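PDB 5X6S: acetylxylan esterase A from Aspergillus awamori, which removes acetyl side groups from the backbone of acetylated xylans and xylo-oligosaccharides, acting as a secreted serine esterase of carbohydrate esterase family 1. Local coordinates for residues N91-S94 with I95-V99; A130-P133 with E134-A137; E232-T235 with P236-Y240; T243-G246 with D247-G251. All blocks are in the same frame, centred on the assembly; numbering follows the deposited sequence.

Contact 1: N91-S94 with I95-V99; sequences NSNS and IANMV
Ile-95, Ala-96, Asn-97 and Met-98 each give their backbone N-H to the carbonyl four residues earlier, on Asn-91 to Ser-94, the regular ladder of an alpha-helix, with Ile-95 N 3.1 Å from Asn-91 O. Asn-93 and Asn-97 stand one turn apart on the same side of this opening part of helix 91-106. Their amides cross with planes 51° apart and bring nitrogen to nitrogen, ND2 of Asn-93 lying 3.7 Å from ND2 of Asn-97, so the two do not bond to each other. Each is engaged elsewhere: Asn-93 OD1 accepts from the backbone N of Gly-89, and Asn-97 ND2 reaches Asp-12 O. Ser-94 OG likewise bonds Asn-13 OD1. On another flank, Met-98 CG, anti to the carbonyl carbon (chi1 -65°), lies 3.5 Å from Ser-94 O, and the extended remainder leaves CE beside that carbonyl. Ile-95 lays CG1 3.6 Å from Asn-91 O while its side chain packs on Met-124 and Met-128 of helix 120-131 and on Val-35 of the central sheet, as expected of a helix flanking the alpha/beta-hydrolase sheet. Within this turn the cohesion is therefore mainly backbone, and the polar side chains, mostly buried, tie the helix to the loops around it.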
ATOM      1  N   ASN A  91      -6.677  16.230  11.031  1.00 16.76           N
ATOM      2  CA  ASN A  91      -5.232  16.276  11.010  1.00 17.25           C
ATOM      3  C   ASN A  91      -4.646  15.026  10.363  1.00 18.19           C
ATOM      4  O   ASN A  91      -3.718  15.099   9.593  1.00 17.10           O
ATOM      5  CB  ASN A  91      -4.598  16.337  12.402  1.00 18.04           C
ATOM      6  CG  ASN A  91      -4.722  17.666  13.129  1.00 18.18           C
ATOM      7  OD1 ASN A  91      -4.381  17.729  14.260  1.00 20.41           O
ATOM      8  ND2 ASN A  91      -5.180  18.706  12.483  1.00 14.79           N
ATOM      9  N   SER A  92      -5.192  13.883  10.715  1.00 17.30           N
ATOM     10  CA  SER A  92      -4.672  12.624  10.188  1.00 17.72           C
ATOM     11  C   SER A  92      -4.711  12.518   8.652  1.00 17.01           C
ATOM     12  O   SER A  92      -3.758  12.000   8.007  1.00 16.20           O
ATOM     13  CB  SER A  92      -5.384  11.457  10.855  1.00 17.69           C
ATOM     14  OG  SER A  92      -6.796  11.581  10.752  1.00 18.49           O
ATOM     15  N   ASN A  93      -5.798  13.010   8.071  1.00 16.11           N
ATOM     16  CA  ASN A  93      -5.992  13.112   6.637  1.00 15.60           C
ATOM     17  C   ASN A  93      -4.909  14.009   5.995  1.00 15.13           C
ATOM     18  O   ASN A  93      -4.359  13.684   4.982  1.00 15.29           O
ATOM     19  CB  ASN A  93      -7.387  13.636   6.331  1.00 16.95           C
ATOM     20  CG  ASN A  93      -7.950  13.192   4.980  1.00 15.71           C
ATOM     21  OD1 ASN A  93      -9.149  13.085   4.832  1.00 17.52           O
ATOM     22  ND2 ASN A  93      -7.102  12.917   4.032  1.00 12.35           N
ATOM     23  N   SER A  94      -4.613  15.126   6.636  1.00 14.75           N
ATOM     24  CA  SER A  94      -3.562  15.979   6.187  1.00 15.09           C
ATOM     25  C   SER A  94      -2.222  15.270   6.127  1.00 14.42           C
ATOM     26  O   SER A  94      -1.518  15.381   5.123  1.00 13.65           O
ATOM     27  CB  SER A  94      -3.487  17.213   7.093  1.00 15.83           C
ATOM     28  OG  SER A  94      -4.621  18.052   6.859  1.00 17.57           O
ATOM     29  N   ILE A  95      -1.871  14.544   7.196  1.00 13.23           N
ATOM     30  CA  ILE A  95      -0.616  13.817   7.245  1.00 13.50           C
ATOM     31  C   ILE A  95      -0.549  12.789   6.108  1.00 12.81           C
ATOM     32  O   ILE A  95       0.493  12.633   5.434  1.00 14.24           O
ATOM     33  CB  ILE A  95      -0.406  13.142   8.632  1.00 13.20           C
ATOM     34  CG1 ILE A  95      -0.248  14.233   9.722  1.00 15.11           C
ATOM     35  CG2 ILE A  95       0.828  12.247   8.608  1.00 12.94           C
ATOM     36  CD1 ILE A  95      -0.155  13.646  11.128  1.00 14.23           C
ATOM     37  N   ALA A  96      -1.655  12.106   5.862  1.00 13.24           N
ATOM     38  CA  ALA A  96      -1.761  11.159   4.754  1.00 12.94           C
ATOM     39  C   ALA A  96      -1.384  11.819   3.419  1.00 14.28           C
ATOM     40  O   ALA A  96      -0.603  11.249   2.628  1.00 14.97           O
ATOM     41  CB  ALA A  96      -3.144  10.606   4.676  1.00 14.75           C
ATOM     42  N   ASN A  97      -1.928  13.007   3.165  1.00 14.12           N
ATOM     43  CA  ASN A  97      -1.652  13.756   1.959  1.00 15.39           C
ATOM     44  C   ASN A  97      -0.200  14.215   1.819  1.00 14.93           C
ATOM     45  O   ASN A  97       0.361  14.299   0.697  1.00 16.86           O
ATOM     46  CB  ASN A  97      -2.669  14.896   1.819  1.00 15.73           C
ATOM     47  CG  ASN A  97      -4.078  14.405   1.595  1.00 17.63           C
ATOM     48  OD1 ASN A  97      -4.283  13.268   1.170  1.00 18.50           O
ATOM     49  ND2 ASN A  97      -5.071  15.234   1.921  1.00 16.86           N
ATOM     50  N   MET A  98       0.460  14.503   2.935  1.00 15.31           N
ATOM     51  CA  MET A  98       1.887  14.808   2.924  1.00 15.16           C
ATOM     52  C   MET A  98       2.675  13.608   2.396  1.00 15.52           C
ATOM     53  O   MET A  98       3.648  13.756   1.620  1.00 15.13           O
ATOM     54  CB  MET A  98       2.378  15.098   4.333  1.00 15.07           C
ATOM     55  CG  MET A  98       1.800  16.315   4.952  1.00 15.08           C
ATOM     56  SD  MET A  98       2.327  16.572   6.652  1.00 16.32           S
ATOM     57  CE  MET A  98       1.034  17.595   7.289  1.00 14.16           C
ATOM     58  N   VAL A  99       2.283  12.421   2.845  1.00 14.50           N
ATOM     59  CA  VAL A  99       2.879  11.195   2.380  1.00 15.07           C
ATOM     60  C   VAL A  99       2.764  11.037   0.875  1.00 15.04           C
ATOM     61  O   VAL A  99       3.768  10.816   0.172  1.00 13.69           O
ATOM     62  CB  VAL A  99       2.357   9.963   3.172  1.00 14.63           C
ATOM     63  CG1 VAL A  99       2.713   8.647   2.461  1.00 14.54           C
ATOM     64  CG2 VAL A  99       2.915   9.996   4.555  1.00 15.36           C
TER

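Contact 2: A130-P133 with E134-A137; sequences ATYP and ELFA. With NA (sodium ion), chain G.
Glu-134 folds back over the peptide between Tyr-132 and Pro-133, at the turn that ends helix 120-131 and leads into strand 138-142, a helix-to-strand connection of the alpha/beta-hydrolase fold. Its CG sits between the backbone N and the carbonyl carbon (chi1 71°), and a second bend at chi2 returns the carboxylate toward the preceding residues. OE1 then lies 3.3 Å from Tyr-132 C and 3.4 Å from Pro-133 CD. OE2 meets the edge of the Tyr-132 ring, near its plane, 3.5 Å from CD1, with ring and carboxylate planes 57° apart. OE1 is buried here with no polar partner, which would probably favour a raised pKa for this acid.

Tyr-132 is the first residue to leave helical geometry, and its carbonyl becomes the anchor of the short 3-10 turn that follows: Leu-135 N donates to Tyr-132 O from above the carbonyl plane. Leu-135 CD1 packs against Tyr-132 CB at 3.8 Å, while CD2 of the Phe-136 ring approaches Tyr-132 O. The tyrosine ring itself reaches helix 91-106, and its OH is hydrogen-bonded to Asn-87 N.

Pro-133 places its ring across the glutamate side chain. Its carbonyl accepts a weak bond from Phe-136 N and a firmer one from a water that also donates to Phe-136 O, bridging the turn. At the subunit boundary Glu-134 O binds a sodium ion, which Glu-134 O of the second subunit also binds; two waters join the coordination, and Glu-134 O stands 2.9 Å from the ion.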
ATOM      1  N   ALA A 130      -4.419   3.275  12.069  1.00 15.97           N
ATOM      2  CA  ALA A 130      -5.827   2.881  12.010  1.00 16.20           C
ATOM      3  C   ALA A 130      -6.612   3.563  10.897  1.00 16.31           C
ATOM      4  O   ALA A 130      -7.526   2.953  10.316  1.00 16.46           O
ATOM      5  CB  ALA A 130      -6.478   3.189  13.331  1.00 17.19           C
ATOM      6  N   THR A 131      -6.299   4.820  10.610  1.00 16.31           N
ATOM      7  CA  THR A 131      -7.094   5.604   9.646  1.00 16.01           C
ATOM      8  C   THR A 131      -6.544   5.485   8.212  1.00 16.24           C
ATOM      9  O   THR A 131      -7.332   5.481   7.274  1.00 16.85           O
ATOM     10  CB  THR A 131      -7.183   7.098  10.024  1.00 16.87           C
ATOM     11  OG1 THR A 131      -5.876   7.609  10.329  1.00 15.92           O
ATOM     12  CG2 THR A 131      -8.129   7.331  11.221  1.00 15.38           C
ATOM     13  N   TYR A 132      -5.208   5.430   8.054  1.00 16.92           N
ATOM     14  CA  TYR A 132      -4.521   5.249   6.747  1.00 17.09           C
ATOM     15  C   TYR A 132      -3.584   4.014   6.744  1.00 18.52           C
ATOM     16  O   TYR A 132      -2.421   4.102   6.375  1.00 18.93           O
ATOM     17  CB  TYR A 132      -3.838   6.583   6.278  1.00 16.79           C
ATOM     18  CG  TYR A 132      -4.855   7.665   6.276  1.00 16.52           C
ATOM     19  CD1 TYR A 132      -5.624   7.924   5.137  1.00 18.30           C
ATOM     20  CD2 TYR A 132      -5.156   8.375   7.448  1.00 16.86           C
ATOM     21  CE1 TYR A 132      -6.622   8.866   5.161  1.00 16.61           C
ATOM     22  CE2 TYR A 132      -6.153   9.329   7.476  1.00 16.71           C
ATOM     23  CZ  TYR A 132      -6.900   9.548   6.320  1.00 17.40           C
ATOM     24  OH  TYR A 132      -7.921  10.461   6.359  1.00 18.47           O
ATOM     25  N   PRO A 133      -4.104   2.822   7.176  1.00 20.03           N
ATOM     26  CA  PRO A 133      -3.234   1.620   7.241  1.00 18.91           C
ATOM     27  C   PRO A 133      -2.512   1.301   5.929  1.00 18.38           C
ATOM     28  O   PRO A 133      -1.379   0.828   5.950  1.00 18.54           O
ATOM     29  CB  PRO A 133      -4.221   0.497   7.595  1.00 18.62           C
ATOM     30  CG  PRO A 133      -5.568   1.016   7.144  1.00 18.69           C
ATOM     31  CD  PRO A 133      -5.504   2.478   7.488  1.00 19.18           C
ATOM     32  N   GLU A 134      -3.155   1.624   4.800  1.00 18.64           N
ATOM     33  CA  GLU A 134      -2.633   1.397   3.442  1.00 17.62           C
ATOM     34  C   GLU A 134      -1.323   2.099   3.131  1.00 18.35           C
ATOM     35  O   GLU A 134      -0.608   1.660   2.266  1.00 18.08           O
ATOM     36  CB  GLU A 134      -3.678   1.787   2.372  1.00 18.23           C
ATOM     37  CG  GLU A 134      -3.966   3.306   2.193  1.00 18.92           C
ATOM     38  CD  GLU A 134      -4.929   3.924   3.202  1.00 18.93           C
ATOM     39  OE1 GLU A 134      -5.361   3.212   4.142  1.00 18.57           O
ATOM     40  OE2 GLU A 134      -5.268   5.133   3.073  1.00 18.03           O
ATOM     41  N   LEU A 135      -1.015   3.198   3.841  1.00 17.68           N
ATOM     42  CA  LEU A 135       0.188   3.958   3.547  1.00 16.68           C
ATOM     43  C   LEU A 135       1.490   3.422   4.205  1.00 16.08           C
ATOM     44  O   LEU A 135       2.590   3.694   3.713  1.00 15.81           O
ATOM     45  CB  LEU A 135      -0.014   5.429   3.943  1.00 15.48           C
ATOM     46  CG  LEU A 135      -1.055   6.191   3.148  1.00 16.05           C
ATOM     47  CD1 LEU A 135      -1.175   7.616   3.704  1.00 19.86           C
ATOM     48  CD2 LEU A 135      -0.776   6.201   1.647  1.00 19.11           C
ATOM     49  N   PHE A 136       1.355   2.652   5.293  1.00 17.07           N
ATOM     50  CA  PHE A 136       2.458   2.424   6.227  1.00 16.94           C
ATOM     51  C   PHE A 136       2.848   0.952   6.346  1.00 18.44           C
ATOM     52  O   PHE A 136       1.991   0.111   6.612  1.00 17.11           O
ATOM     53  CB  PHE A 136       2.141   2.990   7.591  1.00 18.18           C
ATOM     54  CG  PHE A 136       1.855   4.463   7.574  1.00 17.73           C
ATOM     55  CD1 PHE A 136       2.873   5.375   7.290  1.00 16.08           C
ATOM     56  CD2 PHE A 136       0.553   4.922   7.759  1.00 16.22           C
ATOM     57  CE1 PHE A 136       2.607   6.722   7.210  1.00 15.94           C
ATOM     58  CE2 PHE A 136       0.260   6.256   7.665  1.00 18.28           C
ATOM     59  CZ  PHE A 136       1.284   7.181   7.403  1.00 17.59           C
ATOM     60  N   ALA A 137       4.153   0.673   6.136  1.00 16.57           N
ATOM     61  CA  ALA A 137       4.743  -0.650   6.266  1.00 16.47           C
ATOM     62  C   ALA A 137       4.948  -1.024   7.716  1.00 16.87           C
ATOM     63  O   ALA A 137       4.819  -2.191   8.094  1.00 18.24           O
ATOM     64  CB  ALA A 137       6.071  -0.686   5.527  1.00 18.06           C
TER
HETATM   65 NA    NA G 305       0.091   0.550  -0.367  1.00 29.11          NA
HETATM   66  O   HOH W   1       0.192  -0.965   4.977  1.00 21.47           O
HETATM   67  O   HOH W   2      -2.233   0.626  -0.956  1.00 35.54           O
HETATM   68  O   HOH W   3       1.929   0.792   0.375  1.00 39.25           O

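Contact 3: E232-T235 with P236-Y240; sequences EANT and PQTNY
Asn-234 reaches across the loop with its side-chain carbonyl and takes the backbone N-H of Asn-239 on OD1, a bond of 2.9 Å that is almost straight (174°) and lies in the amide's carbonyl plane. OD1 also accepts from a water, which donates in turn to Asn-239 OD1, so direct and bridged bonds link the same two residues. CG lies anti to the carbonyl carbon (chi1 -62°), carrying the amide over Thr-238, whose CA is 3.4 Å from OD1. Beside it, Thr-235 N donates to Tyr-240 O from above the carbonyl plane, and Tyr-240 CB packs 3.5 Å from Thr-235 O. Asn-234 CA makes a CA-H...O contact of 3.2 Å with Gln-237 O.

These bonds close the connection between strands 230-232 and 240-246, whose far end is a type II beta turn from Gln-237 to Tyr-240, with Tyr-240 N bonded to Gln-237 O. The peptide before Pro-236 is cis, and it reverses the chain so that the turn comes back alongside Asn-234. Thr-235 OG1 stiffens the near side by donating to Ala-233 O at 2.7 Å. Further out, Gln-237 OE1 lies over the rim of one face of the Tyr-240 ring and is hydrogen-bonded to His-264 NE2, while the ring packs on Ile-252 and Ala-254 of strand 249-254, and Thr-235 O bonds Thr-242 OG1.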
ATOM      1  N   GLU A 232      11.826 -11.085  25.663  1.00 26.23           N
ATOM      2  CA  GLU A 232      13.272 -10.887  25.620  1.00 26.01           C
ATOM      3  C   GLU A 232      13.661  -9.907  26.709  1.00 23.34           C
ATOM      4  O   GLU A 232      13.257  -8.731  26.710  1.00 21.51           O
ATOM      5  CB  GLU A 232      13.761 -10.365  24.237  1.00 27.95           C
ATOM      6  CG  GLU A 232      13.336 -11.206  23.024  1.00 30.82           C
ATOM      7  CD  GLU A 232      13.524 -10.489  21.653  1.00 32.05           C
ATOM      8  OE1 GLU A 232      13.237  -9.282  21.549  1.00 33.77           O
ATOM      9  OE2 GLU A 232      13.903 -11.134  20.654  1.00 36.52           O
ATOM     10  N   ALA A 233      14.447 -10.406  27.657  1.00 22.15           N
ATOM     11  CA  ALA A 233      14.933  -9.602  28.763  1.00 22.37           C
ATOM     12  C   ALA A 233      15.949  -8.561  28.245  1.00 20.72           C
ATOM     13  O   ALA A 233      16.721  -8.844  27.311  1.00 21.31           O
ATOM     14  CB  ALA A 233      15.615 -10.502  29.784  1.00 22.04           C
ATOM     15  N   ASN A 234      15.976  -7.416  28.890  1.00 21.45           N
ATOM     16  CA  ASN A 234      17.048  -6.416  28.652  1.00 24.29           C
ATOM     17  C   ASN A 234      17.262  -6.141  27.152  1.00 23.91           C
ATOM     18  O   ASN A 234      18.387  -6.142  26.644  1.00 22.91           O
ATOM     19  CB  ASN A 234      18.371  -6.871  29.341  1.00 24.28           C
ATOM     20  CG  ASN A 234      18.214  -6.983  30.841  1.00 24.04           C
ATOM     21  OD1 ASN A 234      17.721  -6.040  31.506  1.00 22.34           O
ATOM     22  ND2 ASN A 234      18.564  -8.158  31.389  1.00 24.61           N
ATOM     23  N   THR A 235      16.144  -5.973  26.455  1.00 23.79           N
ATOM     24  CA  THR A 235      16.130  -5.820  25.007  1.00 23.49           C
ATOM     25  C   THR A 235      15.152  -4.669  24.683  1.00 23.98           C
ATOM     26  O   THR A 235      14.009  -4.725  25.084  1.00 23.15           O
ATOM     27  CB  THR A 235      15.664  -7.135  24.350  1.00 25.08           C
ATOM     28  OG1 THR A 235      16.565  -8.213  24.667  1.00 23.77           O
ATOM     29  CG2 THR A 235      15.566  -7.000  22.804  1.00 24.64           C
ATOM     30  N   PRO A 236      15.607  -3.591  23.999  1.00 24.36           N
ATOM     31  CA  PRO A 236      16.941  -3.380  23.391  1.00 24.47           C
ATOM     32  C   PRO A 236      18.068  -3.020  24.360  1.00 25.49           C
ATOM     33  O   PRO A 236      19.206  -2.932  23.921  1.00 26.66           O
ATOM     34  CB  PRO A 236      16.693  -2.213  22.411  1.00 22.94           C
ATOM     35  CG  PRO A 236      15.656  -1.418  23.127  1.00 23.93           C
ATOM     36  CD  PRO A 236      14.729  -2.423  23.781  1.00 23.15           C
ATOM     37  N   GLN A 237      17.777  -2.805  25.644  1.00 25.20           N
ATOM     38  CA  GLN A 237      18.845  -2.468  26.644  1.00 24.87           C
ATOM     39  C   GLN A 237      18.377  -2.866  28.040  1.00 25.76           C
ATOM     40  O   GLN A 237      17.222  -3.265  28.213  1.00 25.40           O
ATOM     41  CB  GLN A 237      19.157  -0.959  26.652  1.00 24.91           C
ATOM     42  CG  GLN A 237      18.093  -0.082  27.327  1.00 24.19           C
ATOM     43  CD  GLN A 237      18.244   1.384  26.994  1.00 25.60           C
ATOM     44  OE1 GLN A 237      18.068   1.756  25.860  1.00 27.26           O
ATOM     45  NE2 GLN A 237      18.540   2.208  27.967  1.00 25.11           N
ATOM     46  N   THR A 238      19.255  -2.671  29.036  1.00 26.37           N
ATOM     47  CA  THR A 238      18.970  -3.012  30.426  1.00 26.55           C
ATOM     48  C   THR A 238      17.664  -2.398  30.868  1.00 27.47           C
ATOM     49  O   THR A 238      17.417  -1.206  30.650  1.00 26.96           O
ATOM     50  CB  THR A 238      20.135  -2.555  31.356  1.00 26.82           C
ATOM     51  OG1 THR A 238      21.326  -3.192  30.899  1.00 26.16           O
ATOM     52  CG2 THR A 238      19.874  -2.886  32.824  1.00 29.28           C
ATOM     53  N   ASN A 239      16.811  -3.243  31.466  1.00 25.70           N
ATOM     54  CA  ASN A 239      15.558  -2.846  32.052  1.00 25.36           C
ATOM     55  C   ASN A 239      14.451  -2.516  31.043  1.00 24.52           C
ATOM     56  O   ASN A 239      13.367  -2.094  31.433  1.00 24.48           O
ATOM     57  CB  ASN A 239      15.733  -1.723  33.050  1.00 26.71           C
ATOM     58  CG  ASN A 239      16.389  -2.211  34.346  1.00 29.79           C
ATOM     59  OD1 ASN A 239      16.268  -3.382  34.725  1.00 31.21           O
ATOM     60  ND2 ASN A 239      17.096  -1.321  35.006  1.00 33.93           N
ATOM     61  N   TYR A 240      14.753  -2.725  29.764  1.00 24.47           N
ATOM     62  CA  TYR A 240      13.717  -2.740  28.754  1.00 24.35           C
ATOM     63  C   TYR A 240      13.373  -4.216  28.480  1.00 24.42           C
ATOM     64  O   TYR A 240      14.257  -5.051  28.385  1.00 23.94           O
ATOM     65  CB  TYR A 240      14.244  -2.117  27.478  1.00 23.28           C
ATOM     66  CG  TYR A 240      14.300  -0.617  27.439  1.00 23.71           C
ATOM     67  CD1 TYR A 240      14.962   0.111  28.410  1.00 23.57           C
ATOM     68  CD2 TYR A 240      13.732   0.088  26.372  1.00 23.32           C
ATOM     69  CE1 TYR A 240      15.029   1.491  28.350  1.00 23.93           C
ATOM     70  CE2 TYR A 240      13.783   1.481  26.312  1.00 21.00           C
ATOM     71  CZ  TYR A 240      14.452   2.179  27.269  1.00 23.91           C
ATOM     72  OH  TYR A 240      14.512   3.569  27.191  1.00 22.58           O
TER
HETATM   73  O   HOH W   4      17.734  -5.848  34.433  1.00 35.00           O

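Contact 4: T243-G246 with D247-G251; sequences TIWG and DSLQG
Trp-245 and Leu-249 run side by side, and Leu-249 CD2 lies over the rim of one face of the indole, 3.8 Å from CE3. Thr-243 CG2 covers the rim of the opposite face, and the edge of the six-membered ring meets the neighbouring backbone, CZ3 lying 3.6 Å from Gly-251 N in the ring plane. Leu-249 turns its branch toward the indole because chi1 (178°) sets CG opposite the backbone N, beside the carbonyl carbon. Around this buried side, Trp-245 NE1 is hydrogen-bonded to Tyr-225 O, and Leu-249 also packs on Trp-217 of helix 208-221.

The backbone is a beta hairpin of strands 240-246 and 249-254. Thr-243 and Gly-251 form a hydrogen-bonded pair, with bonds of 2.8 Å from Thr-243 N to Gly-251 O and from Gly-251 N to Thr-243 O. Nearer the turn a classic beta bulge sets Trp-245 and Gly-246 together against Leu-249, whose carbonyl oxygen takes both N-H groups, Trp-245 N at 2.8 Å and Gly-246 N at 3.2 Å. A type I turn, Gly-246 to Leu-249, closes the hairpin.

The packing is looser on the face carrying Ile-244 and Gln-250. These side chains point the same way but only graze, Gln-250 NE2 standing 4.1 Å from Ile-244 CG1. A water takes up the amide there, accepting from Gln-250 NE2 and donating to Gly-246 O, while Gln-250 OE1 bonds Gln-195 NE2 on the adjoining strand. At the turn, Asp-247 is exposed to solvent, its CB leading away from the strand.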
ATOM      1  N   THR A 243       8.356  -7.867  24.138  1.00 23.55           N
ATOM      2  CA  THR A 243       7.409  -8.946  23.899  1.00 23.73           C
ATOM      3  C   THR A 243       6.991  -8.907  22.417  1.00 24.22           C
ATOM      4  O   THR A 243       6.456  -7.898  21.963  1.00 22.88           O
ATOM      5  CB  THR A 243       6.177  -8.767  24.788  1.00 23.29           C
ATOM      6  OG1 THR A 243       6.562  -8.762  26.175  1.00 25.22           O
ATOM      7  CG2 THR A 243       5.168  -9.898  24.533  1.00 23.83           C
ATOM      8  N   ILE A 244       7.289  -9.971  21.679  1.00 23.76           N
ATOM      9  CA  ILE A 244       6.826 -10.160  20.312  1.00 25.57           C
ATOM     10  C   ILE A 244       5.527 -10.992  20.248  1.00 26.78           C
ATOM     11  O   ILE A 244       5.535 -12.184  20.562  1.00 27.79           O
ATOM     12  CB  ILE A 244       7.910 -10.837  19.477  1.00 25.94           C
ATOM     13  CG1 ILE A 244       9.221 -10.018  19.559  1.00 23.97           C
ATOM     14  CG2 ILE A 244       7.433 -11.066  18.035  1.00 27.11           C
ATOM     15  CD1 ILE A 244      10.361 -10.661  18.810  1.00 24.20           C
ATOM     16  N   TRP A 245       4.411 -10.361  19.887  1.00 25.56           N
ATOM     17  CA  TRP A 245       3.154 -11.098  19.723  1.00 24.54           C
ATOM     18  C   TRP A 245       3.123 -11.758  18.369  1.00 24.69           C
ATOM     19  O   TRP A 245       2.535 -12.823  18.203  1.00 25.17           O
ATOM     20  CB  TRP A 245       1.951 -10.212  19.956  1.00 24.02           C
ATOM     21  CG  TRP A 245       1.528  -9.987  21.359  1.00 23.28           C
ATOM     22  CD1 TRP A 245       0.544 -10.673  22.057  1.00 22.61           C
ATOM     23  CD2 TRP A 245       1.995  -8.962  22.242  1.00 23.62           C
ATOM     24  NE1 TRP A 245       0.382 -10.115  23.294  1.00 24.16           N
ATOM     25  CE2 TRP A 245       1.269  -9.079  23.446  1.00 22.75           C
ATOM     26  CE3 TRP A 245       2.961  -7.945  22.125  1.00 22.50           C
ATOM     27  CZ2 TRP A 245       1.475  -8.231  24.534  1.00 21.94           C
ATOM     28  CZ3 TRP A 245       3.176  -7.125  23.200  1.00 22.25           C
ATOM     29  CH2 TRP A 245       2.441  -7.267  24.396  1.00 22.98           C
ATOM     30  N   GLY A 246       3.794 -11.143  17.396  1.00 23.90           N
ATOM     31  CA  GLY A 246       3.969 -11.726  16.080  1.00 23.53           C
ATOM     32  C   GLY A 246       4.669 -10.763  15.119  1.00 24.04           C
ATOM     33  O   GLY A 246       5.223  -9.745  15.553  1.00 25.08           O
ATOM     34  N   ASP A 247       4.678 -11.080  13.824  1.00 24.82           N
ATOM     35  CA  ASP A 247       5.322 -10.233  12.822  1.00 26.60           C
ATOM     36  C   ASP A 247       4.854  -8.766  12.856  1.00 24.85           C
ATOM     37  O   ASP A 247       5.664  -7.869  12.556  1.00 24.04           O
ATOM     38  CB  ASP A 247       5.091 -10.775  11.409  1.00 28.73           C
ATOM     39  CG  ASP A 247       5.861 -12.062  11.133  1.00 32.72           C
ATOM     40  OD1 ASP A 247       6.596 -12.528  12.011  1.00 32.49           O
ATOM     41  OD2 ASP A 247       5.721 -12.591  10.010  1.00 35.54           O
ATOM     42  N   SER A 248       3.594  -8.525  13.239  1.00 22.36           N
ATOM     43  CA  SER A 248       2.986  -7.194  13.134  1.00 22.82           C
ATOM     44  C   SER A 248       2.768  -6.512  14.471  1.00 23.09           C
ATOM     45  O   SER A 248       2.124  -5.468  14.542  1.00 20.14           O
ATOM     46  CB  SER A 248       1.652  -7.271  12.346  1.00 21.62           C
ATOM     47  OG  SER A 248       1.901  -7.707  11.010  1.00 21.64           O
ATOM     48  N   LEU A 249       3.279  -7.120  15.565  1.00 22.13           N
ATOM     49  CA  LEU A 249       3.174  -6.485  16.852  1.00 21.67           C
ATOM     50  C   LEU A 249       4.272  -6.898  17.831  1.00 24.32           C
ATOM     51  O   LEU A 249       4.383  -8.085  18.188  1.00 22.09           O
ATOM     52  CB  LEU A 249       1.814  -6.717  17.527  1.00 21.64           C
ATOM     53  CG  LEU A 249       1.678  -6.110  18.891  1.00 21.38           C
ATOM     54  CD1 LEU A 249       1.733  -4.559  18.936  1.00 20.49           C
ATOM     55  CD2 LEU A 249       0.415  -6.566  19.600  1.00 23.05           C
ATOM     56  N   GLN A 250       5.020  -5.902  18.293  1.00 21.79           N
ATOM     57  CA  GLN A 250       5.840  -6.069  19.456  1.00 21.82           C
ATOM     58  C   GLN A 250       5.726  -4.902  20.418  1.00 23.27           C
ATOM     59  O   GLN A 250       5.469  -3.760  20.008  1.00 20.94           O
ATOM     60  CB  GLN A 250       7.266  -6.402  19.076  1.00 23.77           C
ATOM     61  CG  GLN A 250       8.048  -5.302  18.455  1.00 22.66           C
ATOM     62  CD  GLN A 250       9.465  -5.674  18.094  1.00 22.11           C
ATOM     63  OE1 GLN A 250      10.390  -5.041  18.532  1.00 27.10           O
ATOM     64  NE2 GLN A 250       9.624  -6.630  17.242  1.00 22.29           N
ATOM     65  N   GLY A 251       5.864  -5.189  21.705  1.00 20.11           N
ATOM     66  CA  GLY A 251       5.770  -4.169  22.719  1.00 21.47           C
ATOM     67  C   GLY A 251       7.116  -4.107  23.452  1.00 22.36           C
ATOM     68  O   GLY A 251       7.752  -5.151  23.645  1.00 21.21           O
TER
HETATM   69  O   HOH W   5       7.660  -8.478  15.707  1.00 27.63           O

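Contacts 1 and 2 are buried and adjoin: Tyr-132 and Leu-135 pack on Ala-96, so the exit of helix 120-131 rests on helix 91-106 beside the central sheet. Contacts 3 and 4 lie across the chain's centre from contact 1, in the antiparallel strands that extend that sheet, and share strand 240-246; they touch where Glu-232 meets Ile-244. Contact 3 is a surface loop held by an asparagine, backbone bonds and water, whereas contact 4, partly buried, adds an aromatic-aliphatic cluster to its strand pairing. Of the four, contact 2 alone is reached by the second subunit, through a shared sodium ion. Centres of contacts 1 and 3 are about 34 Å apart.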